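Local atomic coordinates of N-acylethanolamine-hydrolyzing acid amidase subunit beta (Caenorhabditis elegans, PDB entry 6DY3), a protein that probably degrades bioactive fatty acid amides such as N-palmitoylethanolamine to ethanolamine and free fatty acids, as the beta subunit of a self-cleaved amidase. Residues I4-I14 / R187-V198. Residues are numbered along the deposited sequence; the frame is centred on the assembly and turned at random.
Sequences IVAQNSAGQII and RRNFDEKSMVEV
Asn8 grips the segment 187-198 with its side-chain amide. Its ND2 donates to Phe190 O at 2.9 Å, and the acceptor lies in the plane of the amide. CG sits between the backbone N and the carbonyl carbon (chi1 62°), which turns the amide toward Phe190 O. The Arg187 chain is extended from CG to NE, and its NH2 donates to Asn8 O at 3.2 Å. The donor stands above the carbonyl plane, on the face opposite to Gly11 N, which bonds the same oxygen. Arg187 NE adds a weak bond to Gln7 O. A leucine in place of Arg187 would probably leave Gln7 O and Asn8 O without these donors and the hairpin turn less firmly tied to 187-198. Further along the strands the contact is apolar. Met195, bent at chi2 and chi3, brings its CE to 3.6 Å from Ile14 CG2 and to 3.9 Å from Ile4 CG2. Phe190 CE2 lies 4.0 Å from Ala6 CB, while Ile14 CD1 comes to the edge of the ring. At the far end Ile4 CD1 meets Val198 CG1 at 3.5 Å. Strands 2-7 and 13-20 form an antiparallel beta hairpin in one sheet of the Ntn-hydrolase fold. Ile4, Ala6 and Ile14 line the face of the hairpin that packs on helix 192-199, while Val5 and Ile13 face strand 122-127 of the other sheet. Asp191 N-caps the helix, its OD2 accepting from both Ser194 N and Ser194 OG. Ser194 CB lies over one face of the Phe190 ring, offset toward its rim. A type I turn from Asn8 to Gly11 shapes the hairpin end, where Asn8 OD1 accepts from Gln12 N. One water links Ala10 N to Asn189 N, and another joins Gln12 OE1 to Glu192 N. Leu182 of helix 173-185 packs against Ile4 and Phe190.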
ATOM      1  N   ILE B   4      -9.057  -5.674   4.297  1.00 29.58           N
ATOM      2  CA  ILE B   4     -10.441  -5.975   4.628  1.00 31.28           C
ATOM      3  C   ILE B   4     -11.251  -4.695   4.506  1.00 30.07           C
ATOM      4  O   ILE B   4     -10.787  -3.618   4.893  1.00 30.48           O
ATOM      5  CB  ILE B   4     -10.582  -6.563   6.049  1.00 31.26           C
ATOM      6  CG1 ILE B   4      -9.656  -7.769   6.223  1.00 29.57           C
ATOM      7  CG2 ILE B   4     -12.040  -6.951   6.323  1.00 30.56           C
ATOM      8  CD1 ILE B   4      -9.614  -8.308   7.650  1.00 30.23           C
ATOM      9  N   VAL B   5     -12.452  -4.818   3.945  1.00 30.93           N
ATOM     10  CA  VAL B   5     -13.436  -3.745   3.914  1.00 34.61           C
ATOM     11  C   VAL B   5     -14.765  -4.317   4.381  1.00 35.94           C
ATOM     12  O   VAL B   5     -15.185  -5.377   3.906  1.00 36.26           O
ATOM     13  CB  VAL B   5     -13.565  -3.129   2.509  1.00 36.25           C
ATOM     14  CG1 VAL B   5     -14.865  -2.321   2.381  1.00 42.75           C
ATOM     15  CG2 VAL B   5     -12.371  -2.243   2.238  1.00 37.76           C
ATOM     16  N   ALA B   6     -15.429  -3.612   5.300  1.00 35.92           N
ATOM     17  CA  ALA B   6     -16.691  -4.069   5.869  1.00 39.92           C
ATOM     18  C   ALA B   6     -17.628  -2.890   6.086  1.00 40.88           C
ATOM     19  O   ALA B   6     -17.194  -1.805   6.486  1.00 37.74           O
ATOM     20  CB  ALA B   6     -16.471  -4.808   7.201  1.00 37.74           C
ATOM     21  N   GLN B   7     -18.917  -3.107   5.823  1.00 43.88           N
ATOM     22  CA  GLN B   7     -19.950  -2.115   6.095  1.00 48.70           C
ATOM     23  C   GLN B   7     -20.913  -2.679   7.132  1.00 49.48           C
ATOM     24  O   GLN B   7     -21.530  -3.727   6.907  1.00 52.02           O
ATOM     25  CB  GLN B   7     -20.692  -1.724   4.817  1.00 47.97           C
ATOM     26  CG  GLN B   7     -21.669  -0.588   5.029  1.00 49.99           C
ATOM     27  CD  GLN B   7     -22.362  -0.152   3.757  1.00 51.76           C
ATOM     28  OE1 GLN B   7     -22.251  -0.789   2.710  1.00 50.25           O
ATOM     29  NE2 GLN B   7     -23.064   0.963   3.838  1.00 55.59           N
ATOM     30  N   ASN B   8     -21.039  -1.991   8.264  1.00 42.94           N
ATOM     31  CA  ASN B   8     -21.876  -2.492   9.341  1.00 42.34           C
ATOM     32  C   ASN B   8     -23.340  -2.164   9.061  1.00 48.38           C
ATOM     33  O   ASN B   8     -23.695  -1.587   8.030  1.00 45.57           O
ATOM     34  CB  ASN B   8     -21.419  -1.923  10.685  1.00 41.48           C
ATOM     35  CG  ASN B   8     -21.518  -0.413  10.750  1.00 43.67           C
ATOM     36  OD1 ASN B   8     -22.207   0.217   9.949  1.00 46.72           O
ATOM     37  ND2 ASN B   8     -20.837   0.178  11.720  1.00 43.64           N
ATOM     38  N   SER B   9     -24.207  -2.539  10.006  1.00 56.39           N
ATOM     39  CA  SER B   9     -25.638  -2.314   9.832  1.00 57.00           C
ATOM     40  C   SER B   9     -25.957  -0.828   9.763  1.00 54.79           C
ATOM     41  O   SER B   9     -26.837  -0.409   9.001  1.00 55.54           O
ATOM     42  CB  SER B   9     -26.409  -2.974  10.975  1.00 57.56           C
ATOM     43  OG  SER B   9     -26.154  -4.366  11.030  1.00 55.24           O
ATOM     44  N   ALA B  10     -25.234  -0.011  10.532  1.00 51.23           N
ATOM     45  CA  ALA B  10     -25.449   1.431  10.530  1.00 49.06           C
ATOM     46  C   ALA B  10     -24.986   2.102   9.243  1.00 51.46           C
ATOM     47  O   ALA B  10     -25.236   3.299   9.070  1.00 58.91           O
ATOM     48  CB  ALA B  10     -24.729   2.068  11.718  1.00 47.72           C
ATOM     49  N   GLY B  11     -24.313   1.381   8.347  1.00 45.05           N
ATOM     50  CA  GLY B  11     -23.842   1.963   7.111  1.00 44.47           C
ATOM     51  C   GLY B  11     -22.411   2.460   7.137  1.00 44.58           C
ATOM     52  O   GLY B  11     -21.926   2.958   6.110  1.00 43.34           O
ATOM     53  N   GLN B  12     -21.724   2.354   8.269  1.00 45.40           N
ATOM     54  CA  GLN B  12     -20.339   2.783   8.359  1.00 43.18           C
ATOM     55  C   GLN B  12     -19.434   1.774   7.667  1.00 42.30           C
ATOM     56  O   GLN B  12     -19.622   0.560   7.793  1.00 39.96           O
ATOM     57  CB  GLN B  12     -19.932   2.947   9.823  1.00 43.33           C
ATOM     58  CG  GLN B  12     -18.591   3.627  10.014  1.00 46.15           C
ATOM     59  CD  GLN B  12     -18.220   3.789  11.470  1.00 46.45           C
ATOM     60  OE1 GLN B  12     -18.136   2.809  12.212  1.00 47.75           O
ATOM     61  NE2 GLN B  12     -17.982   5.028  11.888  1.00 45.30           N
ATOM     62  N   ILE B  13     -18.456   2.284   6.924  1.00 44.39           N
ATOM     63  CA  ILE B  13     -17.539   1.466   6.135  1.00 41.68           C
ATOM     64  C   ILE B  13     -16.159   1.546   6.776  1.00 41.02           C
ATOM     65  O   ILE B  13     -15.608   2.640   6.947  1.00 39.29           O
ATOM     66  CB  ILE B  13     -17.508   1.919   4.667  1.00 39.39           C
ATOM     67  CG1 ILE B  13     -18.917   1.812   4.076  1.00 40.92           C
ATOM     68  CG2 ILE B  13     -16.514   1.077   3.870  1.00 37.66           C
ATOM     69  CD1 ILE B  13     -19.021   2.182   2.622  1.00 44.05           C
ATOM     70  N   ILE B  14     -15.600   0.385   7.120  1.00 41.20           N
ATOM     71  CA  ILE B  14     -14.317   0.285   7.806  1.00 40.43           C
ATOM     72  C   ILE B  14     -13.323  -0.423   6.899  1.00 37.99           C
ATOM     73  O   ILE B  14     -13.647  -1.442   6.279  1.00 36.87           O
ATOM     74  CB  ILE B  14     -14.447  -0.456   9.154  1.00 41.54           C
ATOM     75  CG1 ILE B  14     -15.421   0.281  10.078  1.00 47.48           C
ATOM     76  CG2 ILE B  14     -13.090  -0.596   9.829  1.00 40.93           C
ATOM     77  CD1 ILE B  14     -16.852  -0.195   9.974  1.00 50.48           C
ATOM     78  N   ARG B 187     -22.205  -8.604  11.496  1.00 46.62           N
ATOM     79  CA  ARG B 187     -22.297  -7.298  10.859  1.00 46.89           C
ATOM     80  C   ARG B 187     -22.711  -6.225  11.856  1.00 53.44           C
ATOM     81  O   ARG B 187     -22.138  -5.128  11.867  1.00 49.97           O
ATOM     82  CB  ARG B 187     -23.292  -7.347   9.698  1.00 45.10           C
ATOM     83  CG  ARG B 187     -23.398  -6.019   8.964  1.00 49.37           C
ATOM     84  CD  ARG B 187     -24.464  -6.012   7.894  1.00 50.03           C
ATOM     85  NE  ARG B 187     -24.550  -4.695   7.274  1.00 52.17           N
ATOM     86  CZ  ARG B 187     -25.454  -4.345   6.366  1.00 55.98           C
ATOM     87  NH1 ARG B 187     -26.372  -5.217   5.960  1.00 58.63           N
ATOM     88  NH2 ARG B 187     -25.442  -3.116   5.865  1.00 55.45           N
ATOM     89  N   ARG B 188     -23.699  -6.517  12.699  1.00 63.51           N
ATOM     90  CA  ARG B 188     -24.251  -5.500  13.584  1.00 68.59           C
ATOM     91  C   ARG B 188     -23.215  -5.066  14.613  1.00 65.45           C
ATOM     92  O   ARG B 188     -22.494  -5.890  15.184  1.00 66.63           O
ATOM     93  CB  ARG B 188     -25.508  -6.022  14.282  1.00 74.69           C
ATOM     94  CG  ARG B 188     -26.202  -4.976  15.150  1.00 80.29           C
ATOM     95  CD  ARG B 188     -27.609  -5.398  15.572  1.00 82.18           C
ATOM     96  NE  ARG B 188     -28.516  -5.529  14.426  1.00 82.56           N
ATOM     97  CZ  ARG B 188     -29.034  -6.675  13.980  1.00 83.44           C
ATOM     98  NH1 ARG B 188     -28.764  -7.833  14.577  1.00 84.03           N
ATOM     99  NH2 ARG B 188     -29.842  -6.664  12.926  1.00 82.75           N
ATOM    100  N   ASN B 189     -23.140  -3.753  14.838  1.00 59.31           N
ATOM    101  CA  ASN B 189     -22.225  -3.148  15.802  1.00 57.96           C
ATOM    102  C   ASN B 189     -20.760  -3.390  15.458  1.00 55.10           C
ATOM    103  O   ASN B 189     -19.888  -3.247  16.323  1.00 54.71           O
ATOM    104  CB  ASN B 189     -22.514  -3.637  17.226  1.00 59.93           C
ATOM    105  CG  ASN B 189     -23.868  -3.177  17.738  1.00 62.30           C
ATOM    106  OD1 ASN B 189     -24.447  -2.212  17.234  1.00 58.16           O
ATOM    107  ND2 ASN B 189     -24.372  -3.861  18.755  1.00 67.29           N
ATOM    108  N   PHE B 190     -20.458  -3.735  14.211  1.00 51.00           N
ATOM    109  CA  PHE B 190     -19.073  -3.880  13.789  1.00 46.49           C
ATOM    110  C   PHE B 190     -18.471  -2.494  13.605  1.00 47.18           C
ATOM    111  O   PHE B 190     -18.972  -1.692  12.808  1.00 47.76           O
ATOM    112  CB  PHE B 190     -18.967  -4.684  12.497  1.00 44.79           C
ATOM    113  CG  PHE B 190     -17.557  -5.023  12.122  1.00 41.34           C
ATOM    114  CD1 PHE B 190     -17.001  -6.237  12.488  1.00 39.49           C
ATOM    115  CD2 PHE B 190     -16.781  -4.123  11.417  1.00 41.58           C
ATOM    116  CE1 PHE B 190     -15.707  -6.549  12.152  1.00 38.70           C
ATOM    117  CE2 PHE B 190     -15.479  -4.432  11.077  1.00 40.86           C
ATOM    118  CZ  PHE B 190     -14.942  -5.646  11.445  1.00 40.29           C
ATOM    119  N   ASP B 191     -17.412  -2.206  14.354  1.00 48.88           N
ATOM    120  CA  ASP B 191     -16.785  -0.894  14.304  1.00 50.42           C
ATOM    121  C   ASP B 191     -15.281  -1.035  14.131  1.00 47.86           C
ATOM    122  O   ASP B 191     -14.776  -2.134  13.879  1.00 47.78           O
ATOM    123  CB  ASP B 191     -17.109  -0.102  15.573  1.00 53.62           C
ATOM    124  CG  ASP B 191     -16.613  -0.786  16.835  1.00 59.60           C
ATOM    125  OD1 ASP B 191     -16.348  -0.075  17.828  1.00 62.99           O
ATOM    126  OD2 ASP B 191     -16.490  -2.033  16.840  1.00 61.65           O
ATOM    127  N   GLU B 192     -14.558   0.074  14.265  1.00 44.05           N
ATOM    128  CA  GLU B 192     -13.114   0.034  14.080  1.00 43.70           C
ATOM    129  C   GLU B 192     -12.433  -0.861  15.112  1.00 42.15           C
ATOM    130  O   GLU B 192     -11.413  -1.490  14.807  1.00 40.64           O
ATOM    131  CB  GLU B 192     -12.547   1.452  14.125  1.00 45.42           C
ATOM    132  CG  GLU B 192     -12.909   2.259  15.365  1.00 48.99           C
ATOM    133  CD  GLU B 192     -11.832   2.237  16.438  1.00 52.09           C
ATOM    134  OE1 GLU B 192     -10.716   1.736  16.168  1.00 52.79           O
ATOM    135  OE2 GLU B 192     -12.099   2.738  17.552  1.00 53.02           O
ATOM    136  N   LYS B 193     -12.977  -0.939  16.330  1.00 40.53           N
ATOM    137  CA  LYS B 193     -12.398  -1.831  17.330  1.00 40.11           C
ATOM    138  C   LYS B 193     -12.628  -3.294  16.975  1.00 41.00           C
ATOM    139  O   LYS B 193     -11.800  -4.149  17.313  1.00 40.44           O
ATOM    140  CB  LYS B 193     -12.971  -1.519  18.711  1.00 44.89           C
ATOM    141  CG  LYS B 193     -12.504  -0.177  19.262  1.00 50.32           C
ATOM    142  CD  LYS B 193     -12.821  -0.035  20.736  1.00 53.32           C
ATOM    143  CE  LYS B 193     -12.543   1.381  21.227  1.00 54.41           C
ATOM    144  NZ  LYS B 193     -11.132   1.789  20.983  1.00 50.99           N
ATOM    145  N   SER B 194     -13.737  -3.599  16.296  1.00 42.29           N
ATOM    146  CA  SER B 194     -13.930  -4.943  15.763  1.00 40.43           C
ATOM    147  C   SER B 194     -12.876  -5.262  14.713  1.00 40.65           C
ATOM    148  O   SER B 194     -12.352  -6.380  14.667  1.00 42.58           O
ATOM    149  CB  SER B 194     -15.332  -5.077  15.174  1.00 43.06           C
ATOM    150  OG  SER B 194     -16.317  -4.711  16.128  1.00 48.01           O
ATOM    151  N   MET B 195     -12.562  -4.291  13.850  1.00 36.92           N
ATOM    152  CA  MET B 195     -11.525  -4.493  12.845  1.00 30.89           C
ATOM    153  C   MET B 195     -10.169  -4.748  13.497  1.00 30.20           C
ATOM    154  O   MET B 195      -9.358  -5.526  12.983  1.00 30.31           O
ATOM    155  CB  MET B 195     -11.463  -3.279  11.916  1.00 30.87           C
ATOM    156  CG  MET B 195     -10.554  -3.456  10.713  1.00 30.96           C
ATOM    157  SD  MET B 195     -11.104  -4.800   9.630  1.00 34.87           S
ATOM    158  CE  MET B 195     -12.570  -4.068   8.901  1.00 32.60           C
ATOM    159  N   VAL B 196      -9.898  -4.092  14.624  1.00 34.14           N
ATOM    160  CA  VAL B 196      -8.653  -4.337  15.349  1.00 35.37           C
ATOM    161  C   VAL B 196      -8.591  -5.779  15.844  1.00 38.61           C
ATOM    162  O   VAL B 196      -7.524  -6.405  15.838  1.00 34.93           O
ATOM    163  CB  VAL B 196      -8.515  -3.333  16.508  1.00 34.84           C
ATOM    164  CG1 VAL B 196      -7.361  -3.721  17.426  1.00 36.40           C
ATOM    165  CG2 VAL B 196      -8.319  -1.939  15.964  1.00 31.80           C
ATOM    166  N   GLU B 197      -9.717  -6.310  16.334  1.00 44.28           N
ATOM    167  CA  GLU B 197      -9.739  -7.702  16.775  1.00 44.35           C
ATOM    168  C   GLU B 197      -9.468  -8.652  15.614  1.00 40.29           C
ATOM    169  O   GLU B 197      -8.736  -9.635  15.770  1.00 44.53           O
ATOM    170  CB  GLU B 197     -11.081  -8.033  17.429  1.00 47.86           C
ATOM    171  CG  GLU B 197     -11.192  -9.478  17.907  1.00 53.72           C
ATOM    172  CD  GLU B 197     -12.477  -9.750  18.681  1.00 59.99           C
ATOM    173  OE1 GLU B 197     -13.224  -8.785  18.954  1.00 60.60           O
ATOM    174  OE2 GLU B 197     -12.743 -10.928  19.014  1.00 61.64           O
ATOM    175  N   VAL B 198     -10.054  -8.377  14.446  1.00 33.36           N
ATOM    176  CA  VAL B 198      -9.832  -9.221  13.273  1.00 30.73           C
ATOM    177  C   VAL B 198      -8.368  -9.168  12.853  1.00 28.47           C
ATOM    178  O   VAL B 198      -7.702 -10.201  12.714  1.00 27.40           O
ATOM    179  CB  VAL B 198     -10.755  -8.791  12.116  1.00 30.51           C
ATOM    180  CG1 VAL B 198     -10.454  -9.590  10.850  1.00 27.76           C
ATOM    181  CG2 VAL B 198     -12.217  -8.949  12.505  1.00 30.95           C
TER
HETATM  182  O   HOH W   1     -24.114  -1.584  12.984  1.00 78.69           O
HETATM  183  O   HOH W   2     -15.927   2.688  13.828  1.00 42.36           O